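Local coordinates for APC3568 protein (Geobacillus stearothermophilus, PDB 1RFZ), which is of uncharacterised function but belongs to the phosphatidylglycerophosphatase A family, so a role in removing phosphate from phosphatidylglycerophosphate is possible though unproven, at residues A[17-22]-A[70-75]; A[55-60]-A[109-114]. All coordinates share one frame; numbering follows the deposited sequence.

Interaction 1: residues A[17-22]-A[70-75]; sequences RRWLEE and GIQLDK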
loop_
_atom_site.group_PDB
_atom_site.type_symbol
_atom_site.label_atom_id
_atom_site.label_comp_id
_atom_site.label_asym_id
_atom_site.label_seq_id
_atom_site.Cartn_x
_atom_site.Cartn_y
_atom_site.Cartn_z
ATOM N N ARG A 17 3.958 -22.143 11.008
ATOM C CA ARG A 17 2.795 -23.023 11.095
ATOM C C ARG A 17 2.567 -23.457 12.535
ATOM O O ARG A 17 1.437 -23.470 13.016
ATOM C CB ARG A 17 2.975 -24.263 10.216
ATOM C CG ARG A 17 2.659 -24.046 8.758
ATOM C CD ARG A 17 3.123 -25.205 7.891
ATOM N NE ARG A 17 2.716 -25.027 6.495
ATOM C CZ ARG A 17 1.483 -25.250 6.038
ATOM N NH1 ARG A 17 0.531 -25.674 6.864
ATOM N NH2 ARG A 17 1.196 -25.034 4.760
ATOM N N ARG A 18 3.647 -23.807 13.224
ATOM C CA ARG A 18 3.541 -24.248 14.605
ATOM C C ARG A 18 2.942 -23.140 15.478
ATOM O O ARG A 18 1.943 -23.357 16.159
ATOM C CB ARG A 18 4.921 -24.663 15.126
ATOM C CG ARG A 18 4.891 -25.539 16.370
ATOM C CD ARG A 18 6.301 -25.863 16.804
ATOM N NE ARG A 18 7.098 -24.645 16.920
ATOM C CZ ARG A 18 8.387 -24.616 17.243
ATOM N NH1 ARG A 18 9.040 -25.749 17.487
ATOM N NH2 ARG A 18 9.025 -23.452 17.324
ATOM N N TRP A 19 3.548 -21.954 15.451
ATOM C CA TRP A 19 3.047 -20.833 16.233
ATOM C C TRP A 19 1.544 -20.668 16.018
ATOM O O TRP A 19 0.791 -20.525 16.988
ATOM C CB TRP A 19 3.767 -19.540 15.843
ATOM C CG TRP A 19 5.198 -19.462 16.320
ATOM C CD1 TRP A 19 6.015 -20.509 16.604
ATOM C CD2 TRP A 19 6.009 -18.278 16.449
ATOM N NE1 TRP A 19 7.282 -20.061 16.889
ATOM C CE2 TRP A 19 7.307 -18.697 16.798
ATOM C CE3 TRP A 19 5.762 -16.907 16.297
ATOM C CZ2 TRP A 19 8.361 -17.797 16.997
ATOM C CZ3 TRP A 19 6.818 -16.008 16.498
ATOM C CH2 TRP A 19 8.099 -16.463 16.843
ATOM N N LEU A 20 1.108 -20.689 14.756
ATOM C CA LEU A 20 -0.323 -20.545 14.445
ATOM C C LEU A 20 -1.150 -21.558 15.222
ATOM O O LEU A 20 -2.195 -21.224 15.774
ATOM C CB LEU A 20 -0.592 -20.722 12.939
ATOM C CG LEU A 20 -0.200 -19.594 11.974
ATOM C CD1 LEU A 20 -0.794 -19.859 10.597
ATOM C CD2 LEU A 20 -0.719 -18.277 12.507
ATOM N N GLU A 21 -0.673 -22.802 15.246
ATOM C CA GLU A 21 -1.331 -23.890 15.962
ATOM C C GLU A 21 -1.269 -23.605 17.459
ATOM O O GLU A 21 -2.218 -23.894 18.186
ATOM C CB GLU A 21 -0.627 -25.217 15.668
ATOM C CG GLU A 21 -1.165 -26.411 16.454
ATOM C CD GLU A 21 -2.293 -27.143 15.737
ATOM O OE1 GLU A 21 -2.045 -27.657 14.620
ATOM O OE2 GLU A 21 -3.421 -27.209 16.291
ATOM N N GLU A 22 -0.149 -23.028 17.898
ATOM C CA GLU A 22 0.084 -22.680 19.304
ATOM C C GLU A 22 -0.698 -21.468 19.800
ATOM O O GLU A 22 -0.647 -21.147 20.986
ATOM C CB GLU A 22 1.568 -22.433 19.555
ATOM C CG GLU A 22 2.405 -23.687 19.621
ATOM C CD GLU A 22 3.887 -23.380 19.677
ATOM O OE1 GLU A 22 4.282 -22.514 20.488
ATOM O OE2 GLU A 22 4.657 -24.007 18.915
ATOM N N GLY A 70 3.939 -10.795 13.966
ATOM C CA GLY A 70 2.619 -10.640 14.541
ATOM C C GLY A 70 2.464 -11.396 15.844
ATOM O O GLY A 70 2.228 -10.797 16.880
ATOM N N ILE A 71 2.604 -12.715 15.800
ATOM C CA ILE A 71 2.453 -13.511 17.005
ATOM C C ILE A 71 3.553 -13.275 18.043
ATOM O O ILE A 71 3.445 -13.743 19.178
ATOM C CB ILE A 71 2.374 -15.017 16.682
ATOM C CG1 ILE A 71 1.231 -15.285 15.702
ATOM C CG2 ILE A 71 2.100 -15.804 17.951
ATOM C CD1 ILE A 71 0.957 -16.770 15.449
ATOM N N GLN A 72 4.609 -12.554 17.673
ATOM C CA GLN A 72 5.681 -12.262 18.629
ATOM C C GLN A 72 5.190 -11.191 19.602
ATOM O O GLN A 72 5.203 -11.381 20.820
ATOM C CB GLN A 72 6.936 -11.767 17.902
ATOM C CG GLN A 72 8.106 -11.376 18.806
ATOM C CD GLN A 72 8.710 -12.536 19.623
ATOM O OE1 GLN A 72 9.904 -12.526 19.919
ATOM N NE2 GLN A 72 7.887 -13.517 19.999
ATOM N N LEU A 73 4.744 -10.069 19.049
ATOM C CA LEU A 73 4.229 -8.963 19.845
ATOM C C LEU A 73 2.982 -9.413 20.612
ATOM O O LEU A 73 2.827 -9.106 21.796
ATOM C CB LEU A 73 3.898 -7.784 18.926
ATOM C CG LEU A 73 5.055 -7.317 18.026
ATOM C CD1 LEU A 73 4.508 -6.418 16.923
ATOM C CD2 LEU A 73 6.131 -6.598 18.850
ATOM N N ASP A 74 2.099 -10.145 19.939
ATOM C CA ASP A 74 0.881 -10.632 20.578
ATOM C C ASP A 74 1.213 -11.312 21.897
ATOM O O ASP A 74 0.463 -11.189 22.862
ATOM C CB ASP A 74 0.137 -11.626 19.674
ATOM C CG ASP A 74 -1.075 -11.007 18.990
ATOM O OD1 ASP A 74 -1.861 -10.322 19.678
ATOM O OD2 ASP A 74 -1.249 -11.216 17.768
ATOM N N LYS A 75 2.341 -12.026 21.933
ATOM C CA LYS A 75 2.772 -12.732 23.138
ATOM C C LYS A 75 3.362 -11.817 24.208
ATOM O O LYS A 75 2.913 -11.836 25.347
ATOM C CB LYS A 75 3.786 -13.823 22.788
ATOM C CG LYS A 75 3.171 -15.164 22.410
ATOM C CD LYS A 75 4.260 -16.210 22.184
ATOM C CE LYS A 75 3.689 -17.565 21.765
ATOM N NZ LYS A 75 4.760 -18.557 21.415
#

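Interaction 2: residues A[55-60]-A[109-114]; sequences NRVISK and NVYGSI. With SO4 (sulfate ion), chain E.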
loop_
_atom_site.group_PDB
_atom_site.type_symbol
_atom_site.label_atom_id
_atom_site.label_comp_id
_atom_site.label_asym_id
_atom_site.label_seq_id
_atom_site.Cartn_x
_atom_site.Cartn_y
_atom_site.Cartn_z
ATOM N N ASN A 55 -2.489 -22.951 2.247
ATOM C CA ASN A 55 -1.120 -23.426 2.363
ATOM C C ASN A 55 -0.232 -22.617 1.444
ATOM O O ASN A 55 0.921 -22.302 1.767
ATOM C CB ASN A 55 -1.025 -24.903 1.984
ATOM C CG ASN A 55 -1.622 -25.821 3.038
ATOM O OD1 ASN A 55 -1.349 -25.680 4.231
ATOM N ND2 ASN A 55 -2.428 -26.779 2.598
ATOM N N ARG A 56 -0.783 -22.268 0.290
ATOM C CA ARG A 56 -0.037 -21.509 -0.696
ATOM C C ARG A 56 0.438 -20.165 -0.163
ATOM O O ARG A 56 1.601 -19.802 -0.330
ATOM C CB ARG A 56 -0.883 -21.304 -1.943
ATOM C CG ARG A 56 -0.062 -21.410 -3.185
ATOM C CD ARG A 56 0.590 -22.764 -3.245
ATOM N NE ARG A 56 1.664 -22.783 -4.223
ATOM C CZ ARG A 56 2.391 -23.855 -4.504
ATOM N NH1 ARG A 56 2.149 -25.000 -3.875
ATOM N NH2 ARG A 56 3.359 -23.780 -5.410
ATOM N N VAL A 57 -0.469 -19.427 0.470
ATOM C CA VAL A 57 -0.133 -18.132 1.042
ATOM C C VAL A 57 0.920 -18.266 2.158
ATOM O O VAL A 57 1.873 -17.476 2.246
ATOM C CB VAL A 57 -1.400 -17.458 1.616
ATOM C CG1 VAL A 57 -1.031 -16.305 2.548
ATOM C CG2 VAL A 57 -2.250 -16.953 0.487
ATOM N N ILE A 58 0.740 -19.277 3.000
ATOM C CA ILE A 58 1.636 -19.505 4.117
ATOM C C ILE A 58 3.048 -19.889 3.678
ATOM O O ILE A 58 4.026 -19.606 4.383
ATOM C CB ILE A 58 1.009 -20.542 5.074
ATOM C CG1 ILE A 58 -0.116 -19.855 5.867
ATOM C CG2 ILE A 58 2.047 -21.103 6.029
ATOM C CD1 ILE A 58 -1.090 -20.788 6.570
ATOM N N SER A 59 3.169 -20.494 2.502
ATOM C CA SER A 59 4.486 -20.878 1.971
ATOM C C SER A 59 5.369 -19.680 1.579
ATOM O O SER A 59 6.532 -19.852 1.217
ATOM C CB SER A 59 4.302 -21.748 0.738
ATOM O OG SER A 59 3.635 -21.014 -0.273
ATOM N N LYS A 60 4.795 -18.479 1.634
ATOM C CA LYS A 60 5.471 -17.233 1.280
ATOM C C LYS A 60 6.232 -16.560 2.430
ATOM O O LYS A 60 5.664 -16.316 3.485
ATOM C CB LYS A 60 4.446 -16.222 0.743
ATOM C CG LYS A 60 4.214 -16.232 -0.754
ATOM C CD LYS A 60 3.172 -17.229 -1.166
ATOM C CE LYS A 60 2.889 -17.093 -2.650
ATOM N NZ LYS A 60 4.121 -17.246 -3.477
ATOM N N ASN A 109 -1.709 -8.067 0.166
ATOM C CA ASN A 109 -1.081 -7.609 -1.082
ATOM C C ASN A 109 -0.381 -8.738 -1.810
ATOM O O ASN A 109 -0.297 -8.740 -3.036
ATOM C CB ASN A 109 -0.055 -6.499 -0.832
ATOM C CG ASN A 109 -0.589 -5.122 -1.176
ATOM O OD1 ASN A 109 -1.473 -4.981 -2.029
ATOM N ND2 ASN A 109 -0.046 -4.095 -0.525
ATOM N N VAL A 110 0.140 -9.688 -1.044
ATOM C CA VAL A 110 0.834 -10.837 -1.602
ATOM C C VAL A 110 0.066 -11.387 -2.798
ATOM O O VAL A 110 0.661 -11.906 -3.732
ATOM C CB VAL A 110 1.023 -11.927 -0.514
ATOM C CG1 VAL A 110 1.075 -13.309 -1.137
ATOM C CG2 VAL A 110 2.296 -11.654 0.261
ATOM N N TYR A 111 -1.256 -11.277 -2.782
ATOM C CA TYR A 111 -2.022 -11.761 -3.913
ATOM C C TYR A 111 -2.793 -10.693 -4.665
ATOM O O TYR A 111 -3.606 -11.007 -5.543
ATOM C CB TYR A 111 -2.926 -12.921 -3.502
ATOM C CG TYR A 111 -2.167 -14.215 -3.559
ATOM C CD1 TYR A 111 -1.657 -14.799 -2.406
ATOM C CD2 TYR A 111 -1.846 -14.798 -4.794
ATOM C CE1 TYR A 111 -0.839 -15.932 -2.478
ATOM C CE2 TYR A 111 -1.029 -15.922 -4.881
ATOM C CZ TYR A 111 -0.532 -16.484 -3.719
ATOM O OH TYR A 111 0.252 -17.613 -3.785
ATOM N N GLY A 112 -2.524 -9.432 -4.330
ATOM C CA GLY A 112 -3.159 -8.337 -5.037
ATOM C C GLY A 112 -4.207 -7.470 -4.372
ATOM O O GLY A 112 -4.704 -7.750 -3.279
ATOM N N SER A 113 -4.539 -6.391 -5.072
ATOM C CA SER A 113 -5.533 -5.443 -4.617
ATOM C C SER A 113 -6.915 -6.075 -4.513
ATOM O O SER A 113 -7.713 -5.672 -3.682
ATOM C CB SER A 113 -5.579 -4.241 -5.563
ATOM O OG SER A 113 -5.948 -4.639 -6.866
ATOM N N ILE A 114 -7.199 -7.061 -5.355
ATOM C CA ILE A 114 -8.494 -7.727 -5.342
ATOM C C ILE A 114 -8.931 -8.201 -3.957
ATOM O O ILE A 114 -10.101 -8.072 -3.591
ATOM C CB ILE A 114 -8.500 -8.920 -6.313
ATOM C CG1 ILE A 114 -8.993 -8.459 -7.667
ATOM C CG2 ILE A 114 -9.410 -9.997 -5.833
ATOM C CD1 ILE A 114 -8.298 -7.238 -8.141
HETATM S S SO4 E . 1.620 -19.601 -6.348
HETATM O O1 SO4 E . 0.986 -18.676 -7.323
HETATM O O2 SO4 E . 0.951 -20.920 -6.441
HETATM O O3 SO4 E . 1.524 -19.067 -4.969
HETATM O O4 SO4 E . 3.059 -19.770 -6.659
#

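Interaction 1: residues A[17-22]-A[70-75]
Trp19 and Ile71 carry this contact between helix 13-22 and helix 61-76. Their side chains leave facing backbones and slide past each other in opposite directions. The benzene part of the indole presents its edge to the isoleucine. Ile71 CB lies near the ring plane, 3.9 Å from Trp19 CE3. The Trp19 CG stands beside its backbone N (chi1 -72°), which carries the ring across toward helix 61-76. The longer branch of Ile71 passes the root of the indole and ends at Leu20. There Ile71 CD1 meets Leu20 CD2 at 3.7 Å, and the two side chains cross at about a right angle. Leu20 starts away from helix 61-76, and only its end comes back.

At the outer margin the extended Lys75 chain runs toward Glu22. Its NZ stays 4.1 Å from Glu22 OE1, too far for a salt bridge. Glu22 OE2 instead pairs with Arg18 NE, one turn back, at 3.2 Å. Lys75 NZ also stands over the five-membered ring of Trp19, at most a weak cation-pi attraction at 5.1 Å from the centroid. Gln72 flanks the indole, and its NE2 is hydrogen-bonded to Asp83 of the second subunit.

The axes of the two short segments come within 11.1 Å and cross at 38°. This is apolar helix-helix packing in an all-helical fold, with charged side chains at its outer margin, beside a subunit interface.

Interaction 2: residues A[55-60]-A[109-114]
Tyr111 reaches from the loop 109-114 to the end of helix 47-58. Its CB sets out past that helix rather than at it, and the ring then turns inward. On one side of the ring, CD1 and CE1 meet Val57 CG2 obliquely, an apolar contact of 3.4 Å from Tyr111 CE1. On the other side, CE2 lies toward the sulfate. Tyr111 CZ has Lys60 CE at 3.6 Å. Tyr111 OH, at the tip, sits among Lys60 CE, Arg56 CG at 3.9 Å and the sulfate, whose O3 lies at the ring edge near its plane.

Lys60 crosses the tyrosine at about a right angle. Its chain bends at chi2 (87°) and again at chi4, which lays CE beside the ring end and brings Lys60 NZ to 3.5 Å from sulfate O3. Arg56 NE binds the same anion, 3.0 Å from sulfate O2, with a bent N-H...O angle of 134°. Arg159 NH2 also hydrogen-bonds the sulfate. Arg56 is poorly ordered, so its part is less certain. With an alanine in place of Lys60, the Tyr111 tip would probably be less covered and the sulfate would lose one nearby positive charge, leaving it to Arg56 and Arg159.

Val110, in the type I turn 109-112, packs on Val63 of helix 61-76. Helix 145-163 lies against Val57 through Ile152 and against Tyr111 through Arg159, and its Ser158 OG is hydrogen-bonded to Tyr111 O.

How the interactions relate
Interaction 1 is mostly buried, and interaction 2 lies at the surface, on the opposite side of the chain's centre. Their centres are about 19 Å apart. Interaction 1 joins two helices by apolar packing, with opposite charges only at its margin. Interaction 2 joins a helix end to a loop, and its basic side chains gather round an anion that probably came from the crystallisation liquor. Segments 17-22 and 55-60 touch directly: Arg17 NH2 is 2.7 Å from Asn55 OD1, a probable hydrogen bond, and Leu20 packs on Ile58. Helix 61-76 follows helix 47-58 in the chain. It supplies one side of interaction 1 and, through Val63, packs against Val57 and Val110 of interaction 2.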